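Local coordinates for protein uncharacterized tRNA/rRNA methyltransferase HI_0380 (Haemophilus influenzae, PDB 3ILK) that probably binds RNA and transfers a methyl group to it from S-adenosyl-L-methionine, as expected of a TrmH-family SPOUT methyltransferase, although its own substrate is uncharacterised, at residues G204-R207 and K208-L212; D188-E191 and R192-S196; A50-A53 and G54-N57; N221-N224 and I225-M229; R211-R215 and A216-K220. All blocks are in the same frame, centred on the assembly; numbering follows the deposited sequence.

Interaction 1: residues G204-R207 and K208-L212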
loop_
_atom_site.group_PDB
_atom_site.type_symbol
_atom_site.label_atom_id
_atom_site.label_comp_id
_atom_site.label_asym_id
_atom_site.label_seq_id
_atom_site.Cartn_x
_atom_site.Cartn_y
_atom_site.Cartn_z
ATOM N N GLY A 204 -27.369 27.850 -14.956
ATOM C CA GLY A 204 -26.325 27.512 -13.989
ATOM C C GLY A 204 -25.981 26.030 -13.917
ATOM O O GLY A 204 -24.825 25.667 -13.700
ATOM N N VAL A 205 -26.974 25.163 -14.088
ATOM C CA VAL A 205 -26.706 23.714 -14.055
ATOM C C VAL A 205 -25.707 23.332 -15.170
ATOM O O VAL A 205 -24.672 22.725 -14.897
ATOM C CB VAL A 205 -28.012 22.844 -14.020
ATOM C CG1 VAL A 205 -29.013 23.295 -15.057
ATOM C CG2 VAL A 205 -27.699 21.379 -14.212
HETATM N N MSE A 206 -25.982 23.752 -16.402
HETATM C CA MSE A 206 -25.075 23.456 -17.524
HETATM C C MSE A 206 -23.679 24.041 -17.365
HETATM O O MSE A 206 -22.694 23.393 -17.727
HETATM C CB MSE A 206 -25.674 23.867 -18.865
HETATM C CG MSE A 206 -26.806 22.976 -19.321
HETATM SE SE MSE A 206 -26.473 21.055 -19.054
HETATM C CE MSE A 206 -24.849 20.798 -20.126
ATOM N N ARG A 207 -23.617 25.248 -16.796
ATOM C CA ARG A 207 -22.364 25.974 -16.585
ATOM C C ARG A 207 -21.477 25.215 -15.602
ATOM O O ARG A 207 -20.264 25.071 -15.819
ATOM C CB ARG A 207 -22.640 27.397 -16.065
ATOM C CG ARG A 207 -21.395 28.273 -15.979
ATOM C CD ARG A 207 -21.562 29.501 -15.090
ATOM N NE ARG A 207 -21.881 29.147 -13.711
ATOM C CZ ARG A 207 -23.006 29.487 -13.085
ATOM N NH1 ARG A 207 -23.928 30.219 -13.702
ATOM N NH2 ARG A 207 -23.204 29.101 -11.832
ATOM N N LYS A 208 -22.097 24.728 -14.528
ATOM C CA LYS A 208 -21.377 23.978 -13.512
ATOM C C LYS A 208 -20.972 22.619 -14.049
ATOM O O LYS A 208 -19.915 22.103 -13.686
ATOM C CB LYS A 208 -22.200 23.822 -12.226
ATOM C CG LYS A 208 -22.355 25.110 -11.422
ATOM C CD LYS A 208 -22.415 24.818 -9.928
ATOM C CE LYS A 208 -23.260 25.829 -9.183
ATOM N NZ LYS A 208 -23.896 25.162 -8.005
ATOM N N LEU A 209 -21.809 22.051 -14.918
ATOM C CA LEU A 209 -21.504 20.764 -15.540
ATOM C C LEU A 209 -20.327 20.841 -16.499
ATOM O O LEU A 209 -19.457 19.959 -16.482
ATOM C CB LEU A 209 -22.730 20.154 -16.229
ATOM C CG LEU A 209 -23.759 19.551 -15.265
ATOM C CD1 LEU A 209 -25.049 19.318 -16.017
ATOM C CD2 LEU A 209 -23.284 18.256 -14.586
ATOM N N LYS A 210 -20.291 21.891 -17.324
ATOM C CA LYS A 210 -19.186 22.064 -18.257
ATOM C C LYS A 210 -17.900 22.227 -17.454
ATOM O O LYS A 210 -16.902 21.566 -17.719
ATOM C CB LYS A 210 -19.430 23.258 -19.195
ATOM C CG LYS A 210 -20.574 23.001 -20.169
ATOM C CD LYS A 210 -21.010 24.270 -20.894
ATOM C CE LYS A 210 -22.410 24.080 -21.444
ATOM N NZ LYS A 210 -22.640 24.786 -22.711
ATOM N N ARG A 211 -17.948 23.083 -16.443
ATOM C CA ARG A 211 -16.815 23.292 -15.561
ATOM C C ARG A 211 -16.302 21.943 -15.017
ATOM O O ARG A 211 -15.112 21.636 -15.093
ATOM C CB ARG A 211 -17.232 24.233 -14.439
ATOM C CG ARG A 211 -16.102 24.734 -13.582
ATOM C CD ARG A 211 -16.667 25.346 -12.316
ATOM N NE ARG A 211 -15.642 25.571 -11.306
ATOM C CZ ARG A 211 -15.499 24.845 -10.199
ATOM N NH1 ARG A 211 -16.320 23.833 -9.937
ATOM N NH2 ARG A 211 -14.533 25.139 -9.345
ATOM N N LEU A 212 -17.221 21.140 -14.498
ATOM C CA LEU A 212 -16.909 19.811 -13.973
ATOM C C LEU A 212 -16.227 18.917 -15.016
ATOM O O LEU A 212 -15.167 18.332 -14.745
ATOM C CB LEU A 212 -18.195 19.137 -13.503
ATOM C CG LEU A 212 -18.130 17.621 -13.298
ATOM C CD1 LEU A 212 -17.184 17.318 -12.155
ATOM C CD2 LEU A 212 -19.517 17.080 -13.065
#

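Interaction 2: residues D188-E191 and R192-S196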
loop_
_atom_site.group_PDB
_atom_site.type_symbol
_atom_site.label_atom_id
_atom_site.label_comp_id
_atom_site.label_asym_id
_atom_site.label_seq_id
_atom_site.Cartn_x
_atom_site.Cartn_y
_atom_site.Cartn_z
ATOM N N ASP A 188 -25.170 19.793 -25.209
ATOM C CA ASP A 188 -26.521 19.996 -25.751
ATOM C C ASP A 188 -27.462 18.810 -25.518
ATOM O O ASP A 188 -28.639 19.000 -25.221
ATOM C CB ASP A 188 -26.448 20.378 -27.234
ATOM C CG ASP A 188 -25.608 21.607 -27.446
ATOM O OD1 ASP A 188 -25.493 22.140 -28.597
ATOM O OD2 ASP A 188 -25.074 22.066 -26.408
ATOM N N TYR A 189 -26.923 17.598 -25.611
ATOM C CA TYR A 189 -27.677 16.375 -25.383
ATOM C C TYR A 189 -28.107 16.241 -23.898
ATOM O O TYR A 189 -29.272 15.992 -23.628
ATOM C CB TYR A 189 -26.857 15.167 -25.873
ATOM C CG TYR A 189 -27.582 13.809 -25.979
ATOM C CD1 TYR A 189 -28.982 13.712 -25.974
ATOM C CD2 TYR A 189 -26.842 12.633 -26.162
ATOM C CE1 TYR A 189 -29.617 12.496 -26.137
ATOM C CE2 TYR A 189 -27.466 11.375 -26.287
ATOM C CZ TYR A 189 -28.855 11.319 -26.278
ATOM O OH TYR A 189 -29.489 10.101 -26.423
ATOM N N THR A 190 -27.163 16.383 -22.959
ATOM C CA THR A 190 -27.465 16.485 -21.521
ATOM C C THR A 190 -28.564 17.544 -21.255
ATOM O O THR A 190 -29.555 17.261 -20.566
ATOM C CB THR A 190 -26.191 16.839 -20.711
ATOM O OG1 THR A 190 -25.183 15.834 -20.907
ATOM C CG2 THR A 190 -26.496 16.991 -19.214
ATOM N N GLU A 191 -28.390 18.744 -21.816
ATOM C CA GLU A 191 -29.355 19.848 -21.639
ATOM C C GLU A 191 -30.759 19.496 -22.098
ATOM O O GLU A 191 -31.713 19.548 -21.307
ATOM C CB GLU A 191 -28.959 21.094 -22.415
ATOM C CG GLU A 191 -27.517 21.528 -22.316
ATOM C CD GLU A 191 -27.268 22.853 -23.016
ATOM O OE1 GLU A 191 -28.182 23.720 -23.001
ATOM O OE2 GLU A 191 -26.155 23.026 -23.579
ATOM N N ARG A 192 -30.883 19.191 -23.392
ATOM C CA ARG A 192 -32.147 18.732 -23.960
ATOM C C ARG A 192 -32.839 17.659 -23.091
ATOM O O ARG A 192 -34.023 17.790 -22.755
ATOM C CB ARG A 192 -31.965 18.215 -25.392
ATOM C CG ARG A 192 -33.307 17.782 -25.994
ATOM C CD ARG A 192 -33.228 17.383 -27.442
ATOM N NE ARG A 192 -33.021 15.946 -27.599
ATOM C CZ ARG A 192 -31.946 15.418 -28.165
ATOM N NH1 ARG A 192 -30.985 16.214 -28.623
ATOM N NH2 ARG A 192 -31.836 14.100 -28.284
ATOM N N ILE A 193 -32.101 16.612 -22.732
ATOM C CA ILE A 193 -32.682 15.495 -21.964
ATOM C C ILE A 193 -33.171 15.943 -20.578
ATOM O O ILE A 193 -34.287 15.622 -20.150
ATOM C CB ILE A 193 -31.694 14.281 -21.887
ATOM C CG1 ILE A 193 -31.636 13.536 -23.239
ATOM C CG2 ILE A 193 -32.019 13.328 -20.709
ATOM C CD1 ILE A 193 -32.990 12.935 -23.720
ATOM N N TYR A 194 -32.339 16.715 -19.893
ATOM C CA TYR A 194 -32.665 17.136 -18.543
ATOM C C TYR A 194 -33.659 18.293 -18.473
ATOM O O TYR A 194 -34.304 18.495 -17.446
ATOM C CB TYR A 194 -31.392 17.315 -17.710
ATOM C CG TYR A 194 -30.848 15.951 -17.328
ATOM C CD1 TYR A 194 -31.243 15.335 -16.139
ATOM C CD2 TYR A 194 -29.982 15.255 -18.175
ATOM C CE1 TYR A 194 -30.772 14.063 -15.795
ATOM C CE2 TYR A 194 -29.517 13.982 -17.843
ATOM C CZ TYR A 194 -29.908 13.397 -16.643
ATOM O OH TYR A 194 -29.445 12.145 -16.320
ATOM N N GLN A 195 -33.804 19.015 -19.581
ATOM C CA GLN A 195 -34.917 19.941 -19.760
ATOM C C GLN A 195 -36.200 19.182 -20.079
ATOM O O GLN A 195 -37.290 19.600 -19.702
ATOM C CB GLN A 195 -34.626 20.928 -20.886
ATOM C CG GLN A 195 -33.687 22.034 -20.490
ATOM C CD GLN A 195 -33.881 23.267 -21.328
ATOM O OE1 GLN A 195 -33.472 23.317 -22.493
ATOM N NE2 GLN A 195 -34.508 24.281 -20.743
ATOM N N SER A 196 -36.057 18.073 -20.798
ATOM C CA SER A 196 -37.178 17.223 -21.158
ATOM C C SER A 196 -37.768 16.632 -19.886
ATOM O O SER A 196 -38.987 16.504 -19.755
ATOM C CB SER A 196 -36.710 16.114 -22.106
ATOM O OG SER A 196 -37.797 15.373 -22.625
#

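Interaction 3: residues A50-A53 and G54-N57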
loop_
_atom_site.group_PDB
_atom_site.type_symbol
_atom_site.label_atom_id
_atom_site.label_comp_id
_atom_site.label_asym_id
_atom_site.label_seq_id
_atom_site.Cartn_x
_atom_site.Cartn_y
_atom_site.Cartn_z
ATOM N N ALA A 50 19.041 -22.318 8.355
ATOM C CA ALA A 50 17.700 -22.551 8.884
ATOM C C ALA A 50 16.778 -21.331 8.766
ATOM O O ALA A 50 15.675 -21.453 8.266
ATOM C CB ALA A 50 17.754 -23.021 10.335
ATOM N N LEU A 51 17.225 -20.181 9.250
ATOM C CA LEU A 51 16.397 -18.974 9.231
ATOM C C LEU A 51 16.210 -18.348 7.824
ATOM O O LEU A 51 15.419 -17.383 7.640
ATOM C CB LEU A 51 16.936 -17.958 10.267
ATOM C CG LEU A 51 16.384 -18.106 11.692
ATOM C CD1 LEU A 51 16.581 -19.533 12.224
ATOM C CD2 LEU A 51 17.002 -17.102 12.646
ATOM N N SER A 52 16.942 -18.863 6.826
ATOM C CA SER A 52 16.810 -18.317 5.472
ATOM C C SER A 52 15.503 -18.824 4.837
ATOM O O SER A 52 14.956 -18.222 3.887
ATOM C CB SER A 52 18.037 -18.661 4.612
ATOM O OG SER A 52 17.941 -19.999 4.171
ATOM N N ALA A 53 15.023 -19.949 5.352
ATOM C CA ALA A 53 13.699 -20.452 4.997
ATOM C C ALA A 53 13.459 -20.650 3.482
ATOM O O ALA A 53 12.422 -20.266 2.971
ATOM C CB ALA A 53 12.588 -19.549 5.636
ATOM N N GLY A 54 14.421 -21.235 2.784
ATOM C CA GLY A 54 14.359 -21.380 1.338
ATOM C C GLY A 54 15.223 -20.349 0.607
ATOM O O GLY A 54 15.333 -20.378 -0.640
ATOM N N ALA A 55 15.829 -19.433 1.355
ATOM C CA ALA A 55 16.756 -18.497 0.756
ATOM C C ALA A 55 18.212 -18.934 0.969
ATOM O O ALA A 55 19.131 -18.097 1.070
ATOM C CB ALA A 55 16.520 -17.099 1.305
ATOM N N GLU A 56 18.451 -20.235 1.028
ATOM C CA GLU A 56 19.803 -20.731 1.260
ATOM C C GLU A 56 20.789 -20.293 0.177
ATOM O O GLU A 56 21.968 -20.069 0.465
ATOM C CB GLU A 56 19.839 -22.254 1.368
ATOM C CG GLU A 56 19.195 -22.835 2.627
ATOM C CD GLU A 56 17.678 -22.974 2.512
ATOM O OE1 GLU A 56 17.096 -22.491 1.518
ATOM O OE2 GLU A 56 17.059 -23.583 3.418
ATOM N N ASN A 57 20.314 -20.205 -1.063
ATOM C CA ASN A 57 21.184 -19.865 -2.178
ATOM C C ASN A 57 21.913 -18.552 -1.899
ATOM O O ASN A 57 23.142 -18.412 -2.171
ATOM C CB ASN A 57 20.393 -19.787 -3.495
ATOM C CG ASN A 57 19.284 -18.698 -3.468
ATOM O OD1 ASN A 57 18.355 -18.714 -2.622
ATOM N ND2 ASN A 57 19.383 -17.747 -4.397
#

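Interaction 4: residues N221-N224 and I225-M229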
loop_
_atom_site.group_PDB
_atom_site.type_symbol
_atom_site.label_atom_id
_atom_site.label_comp_id
_atom_site.label_asym_id
_atom_site.label_seq_id
_atom_site.Cartn_x
_atom_site.Cartn_y
_atom_site.Cartn_z
ATOM N N ASN A 221 -13.618 7.171 -24.334
ATOM C CA ASN A 221 -14.408 6.051 -23.844
ATOM C C ASN A 221 -15.329 6.437 -22.674
ATOM O O ASN A 221 -16.456 5.959 -22.606
ATOM C CB ASN A 221 -13.556 4.809 -23.553
ATOM C CG ASN A 221 -12.932 4.841 -22.198
ATOM O OD1 ASN A 221 -13.267 4.028 -21.325
ATOM N ND2 ASN A 221 -12.015 5.795 -21.987
ATOM N N GLU A 222 -14.860 7.328 -21.797
ATOM C CA GLU A 222 -15.734 7.981 -20.812
ATOM C C GLU A 222 -16.873 8.780 -21.471
ATOM O O GLU A 222 -18.068 8.647 -21.100
ATOM C CB GLU A 222 -14.915 8.890 -19.895
ATOM C CG GLU A 222 -13.954 8.137 -18.980
ATOM C CD GLU A 222 -12.921 9.026 -18.313
ATOM O OE1 GLU A 222 -12.750 10.184 -18.735
ATOM O OE2 GLU A 222 -12.262 8.566 -17.341
ATOM N N LEU A 223 -16.537 9.612 -22.463
ATOM C CA LEU A 223 -17.597 10.302 -23.181
ATOM C C LEU A 223 -18.581 9.250 -23.720
ATOM O O LEU A 223 -19.785 9.408 -23.580
ATOM C CB LEU A 223 -17.038 11.228 -24.283
ATOM C CG LEU A 223 -18.047 12.099 -25.062
ATOM C CD1 LEU A 223 -18.789 13.004 -24.132
ATOM C CD2 LEU A 223 -17.273 12.917 -26.097
ATOM N N ASN A 224 -18.064 8.154 -24.275
ATOM C CA ASN A 224 -18.911 7.082 -24.790
ATOM C C ASN A 224 -19.916 6.542 -23.780
ATOM O O ASN A 224 -21.114 6.429 -24.076
ATOM C CB ASN A 224 -18.071 5.964 -25.407
ATOM C CG ASN A 224 -17.503 6.380 -26.748
ATOM O OD1 ASN A 224 -17.971 7.355 -27.323
ATOM N ND2 ASN A 224 -16.505 5.666 -27.245
ATOM N N ILE A 225 -19.428 6.241 -22.574
ATOM C CA ILE A 225 -20.299 5.804 -21.520
ATOM C C ILE A 225 -21.415 6.845 -21.228
ATOM O O ILE A 225 -22.590 6.485 -21.169
ATOM C CB ILE A 225 -19.474 5.456 -20.234
ATOM C CG1 ILE A 225 -18.941 4.023 -20.304
ATOM C CG2 ILE A 225 -20.315 5.596 -18.983
ATOM C CD1 ILE A 225 -17.696 3.814 -21.140
ATOM N N LEU A 226 -21.036 8.104 -21.031
ATOM C CA LEU A 226 -21.968 9.174 -20.647
ATOM C C LEU A 226 -23.027 9.509 -21.689
ATOM O O LEU A 226 -24.170 9.840 -21.328
ATOM C CB LEU A 226 -21.211 10.468 -20.322
ATOM C CG LEU A 226 -20.318 10.526 -19.084
ATOM C CD1 LEU A 226 -19.525 11.873 -19.112
ATOM C CD2 LEU A 226 -21.079 10.296 -17.762
ATOM N N ASN A 227 -22.621 9.472 -22.966
ATOM C CA ASN A 227 -23.529 9.575 -24.091
ATOM C C ASN A 227 -24.468 8.360 -24.102
ATOM O O ASN A 227 -25.661 8.497 -24.405
ATOM C CB ASN A 227 -22.762 9.700 -25.436
ATOM C CG ASN A 227 -22.521 11.155 -25.857
ATOM O OD1 ASN A 227 -23.222 12.060 -25.414
ATOM N ND2 ASN A 227 -21.524 11.381 -26.728
ATOM N N GLY A 228 -23.931 7.198 -23.699
ATOM C CA GLY A 228 -24.690 5.950 -23.630
ATOM C C GLY A 228 -25.758 5.956 -22.544
ATOM O O GLY A 228 -26.835 5.363 -22.714
HETATM N N MSE A 229 -25.450 6.603 -21.424
HETATM C CA MSE A 229 -26.446 6.829 -20.359
HETATM C C MSE A 229 -27.575 7.785 -20.855
HETATM O O MSE A 229 -28.752 7.493 -20.688
HETATM C CB MSE A 229 -25.779 7.335 -19.074
HETATM C CG MSE A 229 -24.732 6.338 -18.517
HETATM SE SE MSE A 229 -23.448 7.019 -17.186
HETATM C CE MSE A 229 -24.452 6.551 -15.562
#

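Interaction 5: residues R211-R215 and A216-K220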
loop_
_atom_site.group_PDB
_atom_site.type_symbol
_atom_site.label_atom_id
_atom_site.label_comp_id
_atom_site.label_asym_id
_atom_site.label_seq_id
_atom_site.Cartn_x
_atom_site.Cartn_y
_atom_site.Cartn_z
ATOM N N ARG A 211 -17.948 23.083 -16.443
ATOM C CA ARG A 211 -16.815 23.292 -15.561
ATOM C C ARG A 211 -16.302 21.943 -15.017
ATOM O O ARG A 211 -15.112 21.636 -15.093
ATOM C CB ARG A 211 -17.232 24.233 -14.439
ATOM C CG ARG A 211 -16.102 24.734 -13.582
ATOM C CD ARG A 211 -16.667 25.346 -12.316
ATOM N NE ARG A 211 -15.642 25.571 -11.306
ATOM C CZ ARG A 211 -15.499 24.845 -10.199
ATOM N NH1 ARG A 211 -16.320 23.833 -9.937
ATOM N NH2 ARG A 211 -14.533 25.139 -9.345
ATOM N N LEU A 212 -17.221 21.140 -14.498
ATOM C CA LEU A 212 -16.909 19.811 -13.973
ATOM C C LEU A 212 -16.227 18.917 -15.016
ATOM O O LEU A 212 -15.167 18.332 -14.745
ATOM C CB LEU A 212 -18.195 19.137 -13.503
ATOM C CG LEU A 212 -18.130 17.621 -13.298
ATOM C CD1 LEU A 212 -17.184 17.318 -12.155
ATOM C CD2 LEU A 212 -19.517 17.080 -13.065
ATOM N N TYR A 213 -16.841 18.825 -16.196
ATOM C CA TYR A 213 -16.395 17.888 -17.221
ATOM C C TYR A 213 -15.115 18.328 -17.928
ATOM O O TYR A 213 -14.256 17.487 -18.205
ATOM C CB TYR A 213 -17.532 17.511 -18.187
ATOM C CG TYR A 213 -18.519 16.568 -17.529
ATOM C CD1 TYR A 213 -18.077 15.374 -16.955
ATOM C CD2 TYR A 213 -19.888 16.867 -17.454
ATOM C CE1 TYR A 213 -18.951 14.503 -16.351
ATOM C CE2 TYR A 213 -20.791 15.971 -16.811
ATOM C CZ TYR A 213 -20.304 14.796 -16.271
ATOM O OH TYR A 213 -21.143 13.887 -15.619
ATOM N N TYR A 214 -14.979 19.635 -18.164
ATOM C CA TYR A 214 -13.714 20.228 -18.635
ATOM C C TYR A 214 -12.581 20.026 -17.615
ATOM O O TYR A 214 -11.460 19.671 -17.984
ATOM C CB TYR A 214 -13.858 21.733 -18.964
ATOM C CG TYR A 214 -14.650 22.030 -20.234
ATOM C CD1 TYR A 214 -14.425 21.304 -21.410
ATOM C CD2 TYR A 214 -15.606 23.045 -20.273
ATOM C CE1 TYR A 214 -15.145 21.549 -22.564
ATOM C CE2 TYR A 214 -16.333 23.313 -21.452
ATOM C CZ TYR A 214 -16.095 22.558 -22.586
ATOM O OH TYR A 214 -16.790 22.796 -23.761
ATOM N N ARG A 215 -12.870 20.251 -16.339
ATOM C CA ARG A 215 -11.894 19.968 -15.286
ATOM C C ARG A 215 -11.482 18.482 -15.319
ATOM O O ARG A 215 -10.307 18.145 -15.201
ATOM C CB ARG A 215 -12.467 20.356 -13.927
ATOM C CG ARG A 215 -11.432 20.709 -12.878
ATOM C CD ARG A 215 -12.092 21.222 -11.616
ATOM N NE ARG A 215 -12.656 20.137 -10.809
ATOM C CZ ARG A 215 -13.955 19.967 -10.562
ATOM N NH1 ARG A 215 -14.853 20.816 -11.048
ATOM N NH2 ARG A 215 -14.355 18.948 -9.814
ATOM N N ALA A 216 -12.464 17.606 -15.497
ATOM C CA ALA A 216 -12.225 16.161 -15.622
ATOM C C ALA A 216 -11.269 15.800 -16.771
ATOM O O ALA A 216 -10.377 14.952 -16.600
ATOM C CB ALA A 216 -13.550 15.419 -15.787
ATOM N N LYS A 217 -11.454 16.476 -17.913
ATOM C CA LYS A 217 -10.820 16.129 -19.190
ATOM C C LYS A 217 -11.258 14.698 -19.550
ATOM O O LYS A 217 -10.557 13.709 -19.291
ATOM C CB LYS A 217 -9.294 16.277 -19.130
ATOM C CG LYS A 217 -8.691 16.879 -20.435
ATOM C CD LYS A 217 -7.329 16.277 -20.841
ATOM C CE LYS A 217 -6.304 16.306 -19.697
ATOM N NZ LYS A 217 -4.982 15.706 -20.073
ATOM N N LEU A 218 -12.459 14.595 -20.103
ATOM C CA LEU A 218 -13.061 13.303 -20.384
ATOM C C LEU A 218 -12.233 12.509 -21.386
ATOM O O LEU A 218 -11.799 13.049 -22.417
ATOM C CB LEU A 218 -14.464 13.512 -20.987
ATOM C CG LEU A 218 -15.511 14.143 -20.064
ATOM C CD1 LEU A 218 -16.821 14.308 -20.811
ATOM C CD2 LEU A 218 -15.724 13.272 -18.861
ATOM N N GLU A 219 -12.023 11.223 -21.105
ATOM C CA GLU A 219 -11.521 10.349 -22.162
ATOM C C GLU A 219 -12.664 10.034 -23.165
ATOM O O GLU A 219 -13.851 10.136 -22.820
ATOM C CB GLU A 219 -10.881 9.096 -21.583
ATOM C CG GLU A 219 -9.535 9.366 -20.904
ATOM C CD GLU A 219 -9.089 8.243 -19.970
ATOM O OE1 GLU A 219 -9.487 7.081 -20.186
ATOM O OE2 GLU A 219 -8.335 8.518 -19.013
ATOM N N LYS A 220 -12.301 9.657 -24.389
ATOM C CA LYS A 220 -13.299 9.336 -25.424
ATOM C C LYS A 220 -14.197 8.172 -24.998
ATOM O O LYS A 220 -15.409 8.208 -25.233
ATOM C CB LYS A 220 -12.641 9.069 -26.780
ATOM C CG LYS A 220 -13.624 8.814 -27.953
ATOM C CD LYS A 220 -14.656 9.940 -28.183
ATOM C CE LYS A 220 -15.765 9.499 -29.177
ATOM N NZ LYS A 220 -15.206 9.137 -30.530
#

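Interaction 1: residues G204-R207 and K208-L212
With all three torsions of M206 near -60° (chi2 -43°), the selenomethionine chain is bent at every torsion, which puts SE 3.8 Å from L209 CD1. The same methyl meets V205 from another direction: V205 CG2 stands anti to the backbone N, 3.8 Å from L209 CD1, and the valine runs roughly parallel to the leucine side chain. L209 CG and its carbon neighbours also rest on a carbonyl, L209 CG lying 3.3 Å from V205 O. K210 behaves alike one residue on, its aliphatic chain running past the carbonyl of M206 with CG 3.3 Å from M206 O.

The polar face is arranged differently. The guanidinium of R207 is placed with G204 O 4.2 Å above its centre, and K208 CG approaches R207 NH2 at an oblique angle. The charged ends keep apart, R207 NH2 being 5.5 Å from K208 NZ, and NZ makes a weak hydrogen bond to N221 of the second subunit. R211, a turn beyond R207, is paired with E219 of that subunit. Beneath both faces run regular i to i+4 backbone bonds, such as K210 N to M206 O at 2.9 Å. The first turns of helix 204-216 are therefore two-sided: an apolar flank of V205, M206 and L209, and a basic flank whose charge is probably offset in part across the dimer interface.

Interaction 2: residues D188-E191 and R192-S196
Helix 180-197, the first of the three C-terminal helices, carries this contact on successive turns near its C-terminal end. Its most distinctive pair is Y189 and R192. The tyrosine has CG anti to the backbone N (chi1 -168°), which turns the ring outward from the helix, beside R192 and I193, while the arginine bends at chi3 and folds back to meet it. R192 NH2 comes within 3.5 Å of Y189 CE1, Y189 CD1 lies over one face of the guanidinium, and the two planes are tilted by 27°. The groups thus overlap at a slant without a flat stack. I193 lies beside the same ring, its CG1 3.7 Å from Y189 CE1.

These side chains belong to the helix-helix packing of the C-terminal module: E234 on helix 220-240 forms a salt bridge with R192 and a hydrogen bond with Y189 OH, which also bonds to S231, so one carboxylate fixes both partners of the ring-guanidinium pair.

On another side of the helix T190 O receives the backbone N of Y194 at 2.9 Å and also sits in the ring plane at the edge of Y194, 3.2 Å from CD2. T190 CG2 adds an apolar touch 4.0 Å from Y194 CD2. Among the acidic residues, D188 OD2 and E191 OE2 approach to 3.2 Å; this closeness might raise the proton affinity of one of them, an effect partly countered by K210 beside E191.

Interaction 3: residues A50-A53 and G54-N57
S52 and A55 are joined by the one backbone hydrogen bond across this contact, A55 N to S52 O at 2.9 Å, which closes a type I' turn. The donor lies well above the carbonyl plane, and the N-H...O angle is 145°. Left-handed backbone angles at A53 and G54 (phi 55° and 102°) produce the turn; it follows directly on a type I turn, A50 to A53, closed by a weak bond.

Van der Waals contact supplies the rest. S52 CB meets A55 CB at 4.0 Å, and A55 CB lies 3.2 Å from S52 O. S52 OG packs against the bent E56 chain, 3.4 Å from CD, while its hydrogen bond goes back to Y49 O.

The double turn links helix 46-50 to helix 56-61, with A55 at the N-cap position of the second. K29 on helix 18-31 bonds to both G54 O and N57 OD1, A53 packs on R26 of that helix, and Y140 of the second subunit bonds to A53 O.

Interaction 4: residues N221-N224 and I225-M229
The amide of N227 has L223 lying over one side of its plane: L223 CG is 3.9 Å and L223 CD1 4.1 Å from N227 ND2, almost straight above the nitrogen. The carbonyl oxygen of L223 lies on that side as well, 4.0 Å from N227 CG. At the other end of the amide, OD1 touches the ring of Y189 on helix 180-197. L223 reaches this place because its CG is anti to the backbone N (chi1 -176°), which carries the isobutyl group out from the helix with CG and CD1 beside the N227 amide, the two side chains crossing at a slant.

Backbone bonds run beneath: N227 N to L223 O is nearly linear at 2.9 Å, as is L226 N to E222 O at 3.0 Å, whereas G228 N to N224 O, at 2.9 Å, is more bent (140°). L226 rests on this backbone, with its CG 3.6 Å from E222 O, and its side chain goes on to F186 and to Y213 of the second subunit. I225 also faces that subunit, packing on L209 there.

The E222 carboxylate has two kinds of partner. OE1 accepts the backbone N of E219 and forms a salt bridge with R215 of the second subunit. With E219 as N-cap and E222 three residues on, the first of these bonds is one half of a capping box, a motif of helix N-termini, here at the start of helix 220-240 and at the dimer interface.

Interaction 5: residues R211-R215 and A216-K220
Y213 and L218 touch where helix 204-216 gives way to the loop: L218 CD2 is 3.7 Å from Y213 CD1, and L218 CD1 4.2 Å from the same ring atom, the two side chains crossing obliquely. One face of the tyrosine carries L212 CD2, 4.0 Å above the plane and displaced toward the rim. A216 CB fits against the backbone, 3.3 Å from Y213 O.

The backbone explains how L218 comes to the ring. A216 N still bonds to L212 O at 2.9 Å in the usual i to i+4 manner. K217 N then divides itself between Y213 O at 3.0 Å and, weakly, Y214 O at 3.2 Å, with angles near 130°, and K217 itself takes a positive phi of 60°. That positive-phi residue ends the helix, and the chain then runs on through the extended L218, whose CD2 meets the ring.

Further out, Y214 meets F187 of helix 180-197 edge to face, and L218 touches L223 and L226 of helix 220-240. The hydroxyl of Y213 hydrogen-bonds to the same hydroxyl of the second subunit, while R215 reaches E222 and the A216 carbonyl there. A helix ended by a residue of positive phi, a single extended residue, L218, and then E219 as the next N-cap make up a short helix-loop-helix connection, here built into a subunit interface.

Overall arrangement
Interactions 1, 2, 4 and 5 all lie in the C-terminal helical module, whereas interaction 3 is in the methyltransferase domain, its centre 53 to 67 Å from theirs. Within the module, interactions 1 and 5 share R211 and L212 on helix 204-216, interaction 2 packs on interaction 1 through E191 and M206, and L226 of interaction 4 touches Y213 and L218 of interaction 5. The helix contacts combine apolar packing with polar groups, but the polar chemistry differs: interaction 2 is tied to E234 of its own chain, while in 1, 4 and 5 charged groups lie at the subunit interface and meet opposite charges there. Interaction 3, partly buried, relies on turn geometry and backbone carbonyls.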